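PDB 4H7N: aldehyde dehydrogenase from Anabaena variabilis, which probably oxidises aldehydes to carboxylic acids with NAD+ as the hydride acceptor. Local coordinates for residues I118-S123 with A458-T463; N201-V206 with R225-Y230; T54-W59 with P180-V185; P128-I133 with F205-G210. One frame throughout, in Å; residues are numbered along the deposited sequence.

Contact 1: I118-S123 with A458-T463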
loop_
_atom_site.group_PDB
_atom_site.type_symbol
_atom_site.label_atom_id
_atom_site.label_comp_id
_atom_site.label_asym_id
_atom_site.label_seq_id
_atom_site.Cartn_x
_atom_site.Cartn_y
_atom_site.Cartn_z
ATOM N N ILE A 118 -18.774 -21.210 12.086
ATOM C CA ILE A 118 -17.644 -20.324 12.127
ATOM C C ILE A 118 -18.118 -18.870 12.131
ATOM O O ILE A 118 -18.781 -18.398 11.175
ATOM C CB ILE A 118 -16.682 -20.476 10.906
ATOM C CG1 ILE A 118 -16.188 -21.916 10.686
ATOM C CG2 ILE A 118 -15.483 -19.548 11.050
ATOM C CD1 ILE A 118 -15.390 -22.516 11.839
ATOM N N ALA A 119 -17.716 -18.151 13.177
ATOM C CA ALA A 119 -18.008 -16.736 13.344
ATOM C C ALA A 119 -16.731 -15.908 13.077
ATOM O O ALA A 119 -15.634 -16.398 13.254
ATOM C CB ALA A 119 -18.485 -16.497 14.756
ATOM N N LEU A 120 -16.894 -14.645 12.715
ATOM C CA LEU A 120 -15.791 -13.778 12.356
ATOM C C LEU A 120 -15.825 -12.526 13.222
ATOM O O LEU A 120 -16.874 -11.866 13.336
ATOM C CB LEU A 120 -15.925 -13.400 10.870
ATOM C CG LEU A 120 -14.950 -12.311 10.390
ATOM C CD1 LEU A 120 -13.506 -12.807 10.354
ATOM C CD2 LEU A 120 -15.365 -11.800 9.012
ATOM N N GLN A 121 -14.714 -12.204 13.859
ATOM C CA GLN A 121 -14.542 -10.864 14.441
ATOM C C GLN A 121 -13.367 -10.194 13.779
ATOM O O GLN A 121 -12.423 -10.864 13.379
ATOM C CB GLN A 121 -14.314 -10.924 15.944
ATOM C CG GLN A 121 -15.567 -11.262 16.733
ATOM C CD GLN A 121 -15.260 -11.498 18.203
ATOM O OE1 GLN A 121 -14.382 -10.849 18.772
ATOM N NE2 GLN A 121 -15.972 -12.436 18.816
ATOM N N GLN A 122 -13.424 -8.875 13.649
ATOM C CA GLN A 122 -12.337 -8.096 13.051
ATOM C C GLN A 122 -11.788 -7.111 14.076
ATOM O O GLN A 122 -12.533 -6.615 14.912
ATOM C CB GLN A 122 -12.846 -7.328 11.846
ATOM C CG GLN A 122 -13.426 -8.182 10.704
ATOM C CD GLN A 122 -12.363 -8.691 9.683
ATOM O OE1 GLN A 122 -12.704 -9.327 8.680
ATOM N NE2 GLN A 122 -11.089 -8.412 9.944
ATOM N N SER A 123 -10.480 -6.860 14.048
ATOM C CA SER A 123 -9.922 -5.722 14.813
ATOM C C SER A 123 -8.784 -5.084 14.057
ATOM O O SER A 123 -8.409 -5.554 12.985
ATOM C CB SER A 123 -9.473 -6.115 16.226
ATOM O OG SER A 123 -8.321 -6.922 16.152
ATOM N N ALA A 458 -8.126 -10.684 11.445
ATOM C CA ALA A 458 -9.371 -11.463 11.464
ATOM C C ALA A 458 -9.270 -12.581 12.517
ATOM O O ALA A 458 -8.202 -13.178 12.718
ATOM C CB ALA A 458 -9.637 -12.041 10.084
ATOM N N PHE A 459 -10.356 -12.793 13.257
ATOM C CA PHE A 459 -10.460 -13.912 14.180
ATOM C C PHE A 459 -11.608 -14.747 13.660
ATOM O O PHE A 459 -12.752 -14.282 13.597
ATOM C CB PHE A 459 -10.724 -13.461 15.621
ATOM C CG PHE A 459 -9.717 -12.472 16.144
ATOM C CD1 PHE A 459 -8.561 -12.902 16.745
ATOM C CD2 PHE A 459 -9.917 -11.113 15.990
ATOM C CE1 PHE A 459 -7.616 -11.993 17.206
ATOM C CE2 PHE A 459 -8.970 -10.187 16.457
ATOM C CZ PHE A 459 -7.820 -10.643 17.066
ATOM N N LEU A 460 -11.289 -15.959 13.259
ATOM C CA LEU A 460 -12.277 -16.919 12.821
ATOM C C LEU A 460 -12.493 -17.941 13.918
ATOM O O LEU A 460 -11.582 -18.666 14.296
ATOM C CB LEU A 460 -11.819 -17.607 11.547
ATOM C CG LEU A 460 -11.760 -16.668 10.344
ATOM C CD1 LEU A 460 -10.914 -17.215 9.198
ATOM C CD2 LEU A 460 -13.185 -16.361 9.869
ATOM N N ILE A 461 -13.736 -18.013 14.385
ATOM C CA ILE A 461 -14.065 -18.681 15.627
ATOM C C ILE A 461 -14.970 -19.874 15.419
ATOM O O ILE A 461 -16.083 -19.747 14.921
ATOM C CB ILE A 461 -14.768 -17.703 16.568
ATOM C CG1 ILE A 461 -13.855 -16.493 16.802
ATOM C CG2 ILE A 461 -15.115 -18.390 17.875
ATOM C CD1 ILE A 461 -14.529 -15.263 17.333
ATOM N N LYS A 462 -14.487 -21.036 15.824
ATOM C CA LYS A 462 -15.274 -22.237 15.768
ATOM C C LYS A 462 -16.205 -22.263 16.994
ATOM O O LYS A 462 -15.758 -22.352 18.116
ATOM C CB LYS A 462 -14.376 -23.465 15.725
ATOM C CG LYS A 462 -15.168 -24.767 15.618
ATOM C CD LYS A 462 -14.240 -25.956 15.697
ATOM C CE LYS A 462 -14.995 -27.272 15.833
ATOM N NZ LYS A 462 -15.908 -27.484 14.673
ATOM N N THR A 463 -17.502 -22.126 16.757
ATOM C CA THR A 463 -18.482 -22.083 17.838
ATOM C C THR A 463 -19.141 -23.454 18.191
ATOM O O THR A 463 -19.955 -23.498 19.106
ATOM C CB THR A 463 -19.642 -21.129 17.478
ATOM O OG1 THR A 463 -20.305 -21.637 16.314
ATOM C CG2 THR A 463 -19.125 -19.713 17.178
#
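In the antiparallel arm that projects from the subunit, strands 118-134 and 454-462 pair, with Ala-119 facing Ile-461 and Gln-121 facing Phe-459 as hydrogen-bonded pairs. Each pair is closed by two backbone bonds, among them Ile-461 N to Ala-119 O at 2.7 Å and Phe-459 N to Gln-121 O at 2.8 Å. Ile-118, Leu-120, Ala-458 and Leu-460 share one face. There Leu-120, its CG anti to the backbone N (chi1 171°), brings CD1 to 3.6 Å from Leu-460 CD2, and the same methyl lies beside Ala-458 CB. On the other face, the extended Gln-121 slants across Ile-461, its NE2 3.5 Å from CD1 of that isoleucine. Ser-123 OG lies in the plane of the Phe-459 ring at its edge, 3.3 Å from CE2. With an alanine at Phe-459 the ring edge is gone, which would probably leave Ser-123 OG and the Gln-121 carbonyl without their neighbour and open a gap on that face. Gln-122 turns its OE1 to the backbone N of Glu-431 in the second subunit, and residues 458-461 pair in parallel with a strand there, continuing the sheet across the interface as is typical of the oligomerisation arm of aldehyde dehydrogenases.

Contact 2: N201-V206 with R225-Y230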
loop_
_atom_site.group_PDB
_atom_site.type_symbol
_atom_site.label_atom_id
_atom_site.label_comp_id
_atom_site.label_asym_id
_atom_site.label_seq_id
_atom_site.Cartn_x
_atom_site.Cartn_y
_atom_site.Cartn_z
ATOM N N ASN A 201 15.494 3.819 8.961
ATOM C CA ASN A 201 15.978 2.596 9.617
ATOM C C ASN A 201 15.331 2.198 10.917
ATOM O O ASN A 201 15.517 1.065 11.294
ATOM C CB ASN A 201 17.460 2.571 9.815
ATOM C CG ASN A 201 18.199 2.679 8.518
ATOM O OD1 ASN A 201 17.760 2.171 7.491
ATOM N ND2 ASN A 201 19.275 3.440 8.536
ATOM N N TYR A 202 14.563 3.074 11.569
ATOM C CA TYR A 202 14.055 2.798 12.919
ATOM C C TYR A 202 12.525 2.631 13.056
ATOM O O TYR A 202 12.045 2.201 14.112
ATOM C CB TYR A 202 14.524 3.890 13.896
ATOM C CG TYR A 202 16.024 4.051 13.868
ATOM C CD1 TYR A 202 16.872 2.969 14.165
ATOM C CD2 TYR A 202 16.604 5.229 13.449
ATOM C CE1 TYR A 202 18.264 3.092 14.074
ATOM C CE2 TYR A 202 17.988 5.375 13.370
ATOM C CZ TYR A 202 18.815 4.305 13.668
ATOM O OH TYR A 202 20.185 4.466 13.583
ATOM N N VAL A 203 11.786 2.963 12.006
ATOM C CA VAL A 203 10.340 3.025 12.058
ATOM C C VAL A 203 9.705 1.814 11.368
ATOM O O VAL A 203 10.393 1.029 10.708
ATOM C CB VAL A 203 9.840 4.349 11.478
ATOM C CG1 VAL A 203 10.436 5.539 12.271
ATOM C CG2 VAL A 203 10.127 4.523 10.021
ATOM N N ASP A 204 8.403 1.682 11.542
ATOM C CA ASP A 204 7.610 0.582 10.988
ATOM C C ASP A 204 6.870 0.984 9.722
ATOM O O ASP A 204 6.289 0.149 9.034
ATOM C CB ASP A 204 6.583 0.139 12.028
ATOM C CG ASP A 204 7.233 -0.338 13.326
ATOM O OD1 ASP A 204 8.287 -0.977 13.280
ATOM O OD2 ASP A 204 6.758 0.020 14.433
ATOM N N PHE A 205 6.884 2.273 9.416
ATOM C CA PHE A 205 6.054 2.882 8.379
ATOM C C PHE A 205 6.689 4.284 8.121
ATOM O O PHE A 205 6.962 5.035 9.079
ATOM C CB PHE A 205 4.598 3.008 8.869
ATOM C CG PHE A 205 3.593 3.381 7.788
ATOM C CD1 PHE A 205 3.645 4.607 7.143
ATOM C CD2 PHE A 205 2.572 2.521 7.465
ATOM C CE1 PHE A 205 2.753 4.923 6.146
ATOM C CE2 PHE A 205 1.634 2.837 6.482
ATOM C CZ PHE A 205 1.754 4.039 5.804
ATOM N N VAL A 206 6.866 4.663 6.874
ATOM C CA VAL A 206 7.381 5.999 6.521
ATOM C C VAL A 206 6.463 6.745 5.586
ATOM O O VAL A 206 6.053 6.223 4.521
ATOM C CB VAL A 206 8.817 5.976 5.948
ATOM C CG1 VAL A 206 8.919 5.216 4.629
ATOM C CG2 VAL A 206 9.327 7.419 5.760
ATOM N N ARG A 225 14.174 -2.137 3.813
ATOM C CA ARG A 225 13.808 -2.362 5.198
ATOM C C ARG A 225 12.546 -3.208 5.369
ATOM O O ARG A 225 12.268 -3.676 6.450
ATOM C CB ARG A 225 13.669 -1.033 5.873
ATOM C CG ARG A 225 15.055 -0.360 5.890
ATOM C CD ARG A 225 15.605 -0.491 7.294
ATOM N NE ARG A 225 14.500 0.084 8.038
ATOM C CZ ARG A 225 13.810 -0.443 9.055
ATOM N NH1 ARG A 225 14.200 -1.551 9.686
ATOM N NH2 ARG A 225 12.782 0.279 9.506
ATOM N N PHE A 226 11.809 -3.410 4.282
ATOM C CA PHE A 226 10.532 -4.137 4.270
ATOM C C PHE A 226 9.485 -3.466 5.170
ATOM O O PHE A 226 8.821 -4.128 5.979
ATOM C CB PHE A 226 10.696 -5.621 4.584
ATOM C CG PHE A 226 9.630 -6.483 3.975
ATOM C CD1 PHE A 226 9.658 -6.785 2.642
ATOM C CD2 PHE A 226 8.576 -6.959 4.733
ATOM C CE1 PHE A 226 8.709 -7.599 2.081
ATOM C CE2 PHE A 226 7.592 -7.730 4.161
ATOM C CZ PHE A 226 7.664 -8.050 2.815
ATOM N N ILE A 227 9.310 -2.161 4.967
ATOM C CA ILE A 227 8.206 -1.422 5.571
ATOM C C ILE A 227 7.353 -0.671 4.527
ATOM O O ILE A 227 7.814 -0.324 3.443
ATOM C CB ILE A 227 8.713 -0.402 6.614
ATOM C CG1 ILE A 227 9.541 0.693 5.951
ATOM C CG2 ILE A 227 9.503 -1.054 7.739
ATOM C CD1 ILE A 227 9.932 1.807 6.871
ATOM N N PRO A 228 6.089 -0.400 4.854
ATOM C CA PRO A 228 5.251 0.396 3.997
ATOM C C PRO A 228 5.768 1.815 3.864
ATOM O O PRO A 228 6.273 2.402 4.839
ATOM C CB PRO A 228 3.923 0.447 4.736
ATOM C CG PRO A 228 3.987 -0.642 5.749
ATOM C CD PRO A 228 5.418 -0.775 6.095
ATOM N N ALA A 229 5.612 2.355 2.668
ATOM C CA ALA A 229 5.902 3.758 2.407
ATOM C C ALA A 229 4.714 4.459 1.761
ATOM O O ALA A 229 4.182 4.003 0.731
ATOM C CB ALA A 229 7.127 3.855 1.503
ATOM N N TYR A 230 4.332 5.594 2.336
ATOM C CA TYR A 230 3.406 6.509 1.708
ATOM C C TYR A 230 4.208 7.670 1.163
ATOM O O TYR A 230 4.935 8.362 1.897
ATOM C CB TYR A 230 2.288 6.998 2.634
ATOM C CG TYR A 230 1.355 7.966 1.896
ATOM C CD1 TYR A 230 0.280 7.490 1.140
ATOM C CD2 TYR A 230 1.535 9.328 1.951
ATOM C CE1 TYR A 230 -0.535 8.356 0.416
ATOM C CE2 TYR A 230 0.736 10.187 1.216
ATOM C CZ TYR A 230 -0.304 9.692 0.466
ATOM O OH TYR A 230 -1.145 10.521 -0.253
#
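Two backbone hydrogen bonds align Val-206 with Ala-229 in parallel register: Val-206 N to Pro-228 O at 3.1 Å and Tyr-230 N to Val-206 O at 2.9 Å. The first is nearly straight (170°), the second more bent.

The polar side-chain contact belongs to Arg-225, at the end of helix 212-225. Bent at chi2 (-104°) and chi3 (-54°), it lays its guanidinium flat against the carbonyl of Asn-201, whose O sits over the centre of the group, 3.2 Å from CZ. NH2 meets Val-203 O at the guanidinium edge, 2.8 Å away but at an angle that makes the bond weak; its stronger partner is Ile-200 O. The Asn-201 amide stands almost perpendicular to the guanidinium, OD1 being 3.4 Å from Arg-225 CD. A leucine in place of Arg-225 would probably leave the carbonyls of Ile-200 and Val-203 without this shared donor and the turn before the strand less firmly tied to the helix end.

Apolar contacts join the same segments. Ile-227 CD1 touches both Val-203 CG2 and Val-206 CG1. Pro-228 crosses Phe-205 at about a right angle and sets CB 4.1 Å from the ring centroid in an off-centre CH-pi contact, while Tyr-230 CB meets the ring's edge at CE1.

Beyond, Tyr-230 OH bonds Glu-232, the predicted active-site residue. A Schellman motif at Phe-226 ends the helix, and the chain then runs into strand 229-232, the second strand of a beta-alpha-beta unit, strand 205-209, helix 212-225, strand 229-232, as in Rossmann-type domains.

Contact 3: T54-W59 with P180-V185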
loop_
_atom_site.group_PDB
_atom_site.type_symbol
_atom_site.label_atom_id
_atom_site.label_comp_id
_atom_site.label_asym_id
_atom_site.label_seq_id
_atom_site.Cartn_x
_atom_site.Cartn_y
_atom_site.Cartn_z
ATOM N N THR A 54 -9.389 12.848 23.499
ATOM C CA THR A 54 -9.323 13.833 24.596
ATOM C C THR A 54 -7.952 14.521 24.635
ATOM O O THR A 54 -7.856 15.720 24.741
ATOM C CB THR A 54 -9.659 13.159 25.924
ATOM O OG1 THR A 54 -11.005 12.703 25.837
ATOM C CG2 THR A 54 -9.513 14.116 27.147
ATOM N N THR A 55 -6.905 13.718 24.518
ATOM C CA THR A 55 -5.546 14.182 24.559
ATOM C C THR A 55 -5.233 15.139 23.417
ATOM O O THR A 55 -4.659 16.176 23.641
ATOM C CB THR A 55 -4.607 12.960 24.486
ATOM O OG1 THR A 55 -4.836 12.139 25.622
ATOM C CG2 THR A 55 -3.202 13.344 24.516
ATOM N N LEU A 56 -5.626 14.797 22.193
ATOM C CA LEU A 56 -5.378 15.665 21.048
ATOM C C LEU A 56 -6.111 16.987 21.237
ATOM O O LEU A 56 -5.568 18.063 20.933
ATOM C CB LEU A 56 -5.814 14.985 19.724
ATOM C CG LEU A 56 -4.734 14.214 18.970
ATOM C CD1 LEU A 56 -3.588 15.101 18.530
ATOM C CD2 LEU A 56 -4.102 13.112 19.769
ATOM N N GLN A 57 -7.337 16.938 21.755
ATOM C CA GLN A 57 -8.055 18.187 22.027
ATOM C C GLN A 57 -7.363 19.024 23.119
ATOM O O GLN A 57 -7.406 20.256 23.063
ATOM C CB GLN A 57 -9.542 17.926 22.381
ATOM C CG GLN A 57 -10.320 17.398 21.157
ATOM C CD GLN A 57 -10.579 18.465 20.077
ATOM O OE1 GLN A 57 -10.840 19.619 20.367
ATOM N NE2 GLN A 57 -10.533 18.065 18.834
ATOM N N GLN A 58 -6.785 18.371 24.126
ATOM C CA GLN A 58 -5.991 19.089 25.148
ATOM C C GLN A 58 -4.789 19.768 24.494
ATOM O O GLN A 58 -4.458 20.896 24.851
ATOM C CB GLN A 58 -5.461 18.167 26.269
ATOM C CG GLN A 58 -6.386 17.980 27.429
ATOM C CD GLN A 58 -6.234 16.651 28.186
ATOM O OE1 GLN A 58 -5.293 15.869 27.987
ATOM N NE2 GLN A 58 -7.194 16.404 29.096
ATOM N N TRP A 59 -4.138 19.060 23.562
ATOM C CA TRP A 59 -3.002 19.612 22.806
ATOM C C TRP A 59 -3.471 20.801 21.966
ATOM O O TRP A 59 -2.854 21.885 22.007
ATOM C CB TRP A 59 -2.312 18.524 21.953
ATOM C CG TRP A 59 -1.056 18.974 21.299
ATOM C CD1 TRP A 59 -0.073 19.732 21.864
ATOM C CD2 TRP A 59 -0.631 18.702 19.982
ATOM N NE1 TRP A 59 0.925 19.922 20.996
ATOM C CE2 TRP A 59 0.611 19.337 19.815
ATOM C CE3 TRP A 59 -1.174 17.977 18.916
ATOM C CZ2 TRP A 59 1.317 19.288 18.640
ATOM C CZ3 TRP A 59 -0.480 17.931 17.749
ATOM C CH2 TRP A 59 0.757 18.596 17.608
ATOM N N PRO A 180 0.467 15.170 29.121
ATOM C CA PRO A 180 1.417 14.108 29.481
ATOM C C PRO A 180 1.227 12.810 28.687
ATOM O O PRO A 180 2.209 12.147 28.363
ATOM C CB PRO A 180 1.194 13.931 30.989
ATOM C CG PRO A 180 -0.192 14.463 31.224
ATOM C CD PRO A 180 -0.368 15.598 30.259
ATOM N N GLU A 181 0.016 12.506 28.254
ATOM C CA GLU A 181 -0.173 11.267 27.488
ATOM C C GLU A 181 0.345 11.317 26.029
ATOM O O GLU A 181 0.489 10.297 25.409
ATOM C CB GLU A 181 -1.639 10.885 27.512
ATOM C CG GLU A 181 -2.170 10.659 28.931
ATOM C CD GLU A 181 -1.848 9.274 29.508
ATOM O OE1 GLU A 181 -1.014 8.502 28.932
ATOM O OE2 GLU A 181 -2.466 8.937 30.554
ATOM N N LEU A 182 0.660 12.487 25.501
ATOM C CA LEU A 182 1.064 12.603 24.109
ATOM C C LEU A 182 2.543 12.841 23.963
ATOM O O LEU A 182 3.127 12.549 22.919
ATOM C CB LEU A 182 0.312 13.745 23.479
ATOM C CG LEU A 182 0.314 13.965 21.979
ATOM C CD1 LEU A 182 -0.272 12.774 21.244
ATOM C CD2 LEU A 182 -0.513 15.198 21.695
ATOM N N ARG A 183 3.160 13.370 25.014
ATOM C CA ARG A 183 4.458 13.980 24.861
ATOM C C ARG A 183 5.551 12.939 24.721
ATOM O O ARG A 183 6.612 13.254 24.253
ATOM C CB ARG A 183 4.789 14.911 26.057
ATOM C CG ARG A 183 4.812 14.218 27.415
ATOM C CD ARG A 183 5.448 15.076 28.516
ATOM N NE ARG A 183 6.811 15.478 28.139
ATOM C CZ ARG A 183 7.611 16.243 28.868
ATOM N NH1 ARG A 183 7.221 16.706 30.059
ATOM N NH2 ARG A 183 8.815 16.539 28.397
ATOM N N ASP A 184 5.304 11.699 25.087
ATOM C CA ASP A 184 6.281 10.661 24.778
ATOM C C ASP A 184 5.956 9.815 23.536
ATOM O O ASP A 184 6.754 8.961 23.165
ATOM C CB ASP A 184 6.488 9.784 25.978
ATOM C CG ASP A 184 7.078 10.562 27.149
ATOM O OD1 ASP A 184 8.077 11.295 26.978
ATOM O OD2 ASP A 184 6.513 10.444 28.229
ATOM N N VAL A 185 4.860 10.103 22.851
ATOM C CA VAL A 185 4.553 9.414 21.590
ATOM C C VAL A 185 4.554 10.251 20.327
ATOM O O VAL A 185 4.474 9.679 19.229
ATOM C CB VAL A 185 3.228 8.595 21.620
ATOM C CG1 VAL A 185 3.324 7.488 22.659
ATOM C CG2 VAL A 185 2.012 9.471 21.825
#
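Leu-182 reaches into the side of helix 48-64 between Thr-55, Leu-56 and Trp-59. Its CG is anti to the backbone N (chi1 -168°), which carries the two methyls in toward the helix. CD2 comes to 3.8 Å from Trp-59 CB and as near to CG, the leucine side chain crossing the tryptophan at about a right angle. CD1 goes to Leu-56, again crosswise, 4.1 Å from its CD2. Nearer the backbone, Leu-182 CB lies obliquely against Thr-55, 3.7 Å from CG2.

The contact ties this helix to the loop that follows helix 169-176 and leads into strand 186-188, the return of a beta-alpha-beta crossover, strand 156-161, helix 169-176, strand 186-188. Trp-44 of helix 27-46 and Leu-176 also pack on Leu-182, burying it among three helices.

Thr-55 turns its methyl to Leu-182 because OG1 lies beside the backbone N (chi1 -62°), which puts CG2 anti to it and leaves OG1 to bond Gly-51 O one turn back. That hydroxyl oxygen is 3.9 Å from Glu-181 CB, where the two side chains cross at about a right angle. Glu-181 then bends, taking its carboxylate away from the threonine to a salt bridge with Arg-43. Trp-59 NE1 is held weakly by Leu-172 O.

Contact 4: P128-I133 with F205-G210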
loop_
_atom_site.group_PDB
_atom_site.type_symbol
_atom_site.label_atom_id
_atom_site.label_comp_id
_atom_site.label_asym_id
_atom_site.label_seq_id
_atom_site.Cartn_x
_atom_site.Cartn_y
_atom_site.Cartn_z
ATOM N N PRO A 128 3.374 0.330 15.318
ATOM C CA PRO A 128 3.775 1.033 16.559
ATOM C C PRO A 128 4.483 2.390 16.344
ATOM O O PRO A 128 4.249 3.322 17.123
ATOM C CB PRO A 128 4.702 0.044 17.227
ATOM C CG PRO A 128 4.203 -1.304 16.761
ATOM C CD PRO A 128 3.812 -1.079 15.325
ATOM N N LEU A 129 5.332 2.480 15.345
ATOM C CA LEU A 129 6.131 3.693 15.105
ATOM C C LEU A 129 6.170 4.126 13.640
ATOM O O LEU A 129 6.625 3.393 12.746
ATOM C CB LEU A 129 7.535 3.505 15.625
ATOM C CG LEU A 129 8.405 4.781 15.602
ATOM C CD1 LEU A 129 7.800 5.870 16.504
ATOM C CD2 LEU A 129 9.820 4.500 16.031
ATOM N N VAL A 130 5.628 5.318 13.395
ATOM C CA VAL A 130 5.497 5.894 12.054
ATOM C C VAL A 130 6.508 7.033 11.962
ATOM O O VAL A 130 6.630 7.861 12.926
ATOM C CB VAL A 130 4.058 6.413 11.821
ATOM C CG1 VAL A 130 3.963 7.174 10.521
ATOM C CG2 VAL A 130 3.096 5.245 11.806
ATOM N N GLY A 131 7.288 7.035 10.897
ATOM C CA GLY A 131 8.146 8.199 10.564
ATOM C C GLY A 131 7.536 9.139 9.512
ATOM O O GLY A 131 7.034 8.713 8.451
ATOM N N VAL A 132 7.542 10.427 9.816
ATOM C CA VAL A 132 7.087 11.435 8.882
ATOM C C VAL A 132 8.206 12.380 8.508
ATOM O O VAL A 132 8.841 12.994 9.371
ATOM C CB VAL A 132 5.947 12.254 9.509
ATOM C CG1 VAL A 132 5.586 13.432 8.615
ATOM C CG2 VAL A 132 4.729 11.363 9.714
ATOM N N ILE A 133 8.439 12.524 7.211
ATOM C CA ILE A 133 9.447 13.464 6.676
ATOM C C ILE A 133 8.692 14.431 5.826
ATOM O O ILE A 133 8.068 14.012 4.819
ATOM C CB ILE A 133 10.495 12.716 5.831
ATOM C CG1 ILE A 133 11.200 11.692 6.726
ATOM C CG2 ILE A 133 11.489 13.726 5.216
ATOM C CD1 ILE A 133 12.094 10.703 5.992
ATOM N N PHE A 205 6.884 2.273 9.416
ATOM C CA PHE A 205 6.054 2.882 8.379
ATOM C C PHE A 205 6.689 4.284 8.121
ATOM O O PHE A 205 6.962 5.035 9.079
ATOM C CB PHE A 205 4.598 3.008 8.869
ATOM C CG PHE A 205 3.593 3.381 7.788
ATOM C CD1 PHE A 205 3.645 4.607 7.143
ATOM C CD2 PHE A 205 2.572 2.521 7.465
ATOM C CE1 PHE A 205 2.753 4.923 6.146
ATOM C CE2 PHE A 205 1.634 2.837 6.482
ATOM C CZ PHE A 205 1.754 4.039 5.804
ATOM N N VAL A 206 6.866 4.663 6.874
ATOM C CA VAL A 206 7.381 5.999 6.521
ATOM C C VAL A 206 6.463 6.745 5.586
ATOM O O VAL A 206 6.053 6.223 4.521
ATOM C CB VAL A 206 8.817 5.976 5.948
ATOM C CG1 VAL A 206 8.919 5.216 4.629
ATOM C CG2 VAL A 206 9.327 7.419 5.760
ATOM N N CYS A 207 6.124 7.978 5.972
ATOM C CA CYS A 207 5.448 8.964 5.109
ATOM C C CYS A 207 6.431 10.050 4.644
ATOM O O CYS A 207 7.109 10.706 5.479
ATOM C CB CYS A 207 4.350 9.668 5.888
ATOM S SG CYS A 207 3.095 8.539 6.451
ATOM N N PHE A 208 6.543 10.242 3.337
ATOM C CA PHE A 208 7.457 11.232 2.772
ATOM C C PHE A 208 6.746 12.039 1.702
ATOM O O PHE A 208 6.074 11.483 0.768
ATOM C CB PHE A 208 8.694 10.574 2.165
ATOM C CG PHE A 208 9.568 11.519 1.417
ATOM C CD1 PHE A 208 10.534 12.251 2.079
ATOM C CD2 PHE A 208 9.403 11.716 0.038
ATOM C CE1 PHE A 208 11.358 13.135 1.391
ATOM C CE2 PHE A 208 10.186 12.625 -0.647
ATOM C CZ PHE A 208 11.171 13.329 0.034
ATOM N N THR A 209 6.907 13.353 1.826
ATOM C CA THR A 209 6.455 14.315 0.862
ATOM C C THR A 209 7.639 15.161 0.457
ATOM O O THR A 209 8.372 15.651 1.333
ATOM C CB THR A 209 5.391 15.218 1.503
ATOM O OG1 THR A 209 4.299 14.427 1.947
ATOM C CG2 THR A 209 4.851 16.229 0.483
ATOM N N GLY A 210 7.824 15.343 -0.842
ATOM C CA GLY A 210 8.959 16.097 -1.375
ATOM C C GLY A 210 9.185 15.802 -2.844
ATOM O O GLY A 210 8.246 15.470 -3.580
HETATM O O HOH W 1 5.145 13.102 4.619
#
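Gly-131 and Cys-207 stitch together strands 118-134 and 205-209, parallel neighbours in the sheet of a Rossmann-type domain, with 15° between their directions. Gly-131 N donates to Phe-205 O at 2.7 Å, and Cys-207 N to Gly-131 O, also at 2.7 Å. Next along, Ile-133 N donates to Cys-207 O at 2.8 Å. All three bonds run nearly along the C=O axis and are within 15° of straight. The last, Thr-209 N to Ile-133 O, is longer, 3.3 Å.

On the face of Val-130, Val-132 and Cys-207, the sulfur passes loosely near Val-130 CG1, while Val-132 CG2 touches Cys-207 CB. Val-130 CG2 runs alongside Phe-205 CB. On the other face, Gly-131 brings no side chain, and Val-206 CG2 comes near its carbonyl oxygen. Ile-133 has CG1 beside the backbone N (chi1 -61°) and CG2 anti to it, which turns the CG2 methyl to the edge of the Phe-208 ring, 3.6 Å from CD1; the two side chains slant across each other.

Helix 212-225 covers this second face, with Thr-214 and Val-218 against Phe-208. Strand 156-161 pairs with the other edge of strand 118-134 through bonds to Val-130 and Val-132. Asp-204 OD2 accepts a hydrogen bond from Leu-129 N just before the paired residues. At the far end Thr-209, whose side chain is about 4 Å from that of the predicted active-site Glu-232, bonds Arg-444 through OG1. A water bridges the strand ends there, donating to Ile-133 O at 3.1 Å and hydrogen-bonded to Thr-209 OG1 at 3.1 Å.

Contacts 2 and 4 are adjacent, centres about 7 Å apart, and share Phe-205 and Val-206: strand 205-209 is flanked by strand 118-134 in contact 4 and by strand 229-232 in contact 2. Strand 118-134 comes from the arm, where its N-terminal end meets strand 454-462 in contact 1, and enters the core in contact 4, about 32 Å away between centres. One long, interrupted strand thus joins the probable cofactor-binding sheet to the dimer interface, which contacts 1 and 2 both reach. Contact 3 packs helix 48-64 about 20 Å from contact 4, centre to centre. Along the chain its segments alternate with those of contacts 1 and 4, and it closes before contact 2 opens.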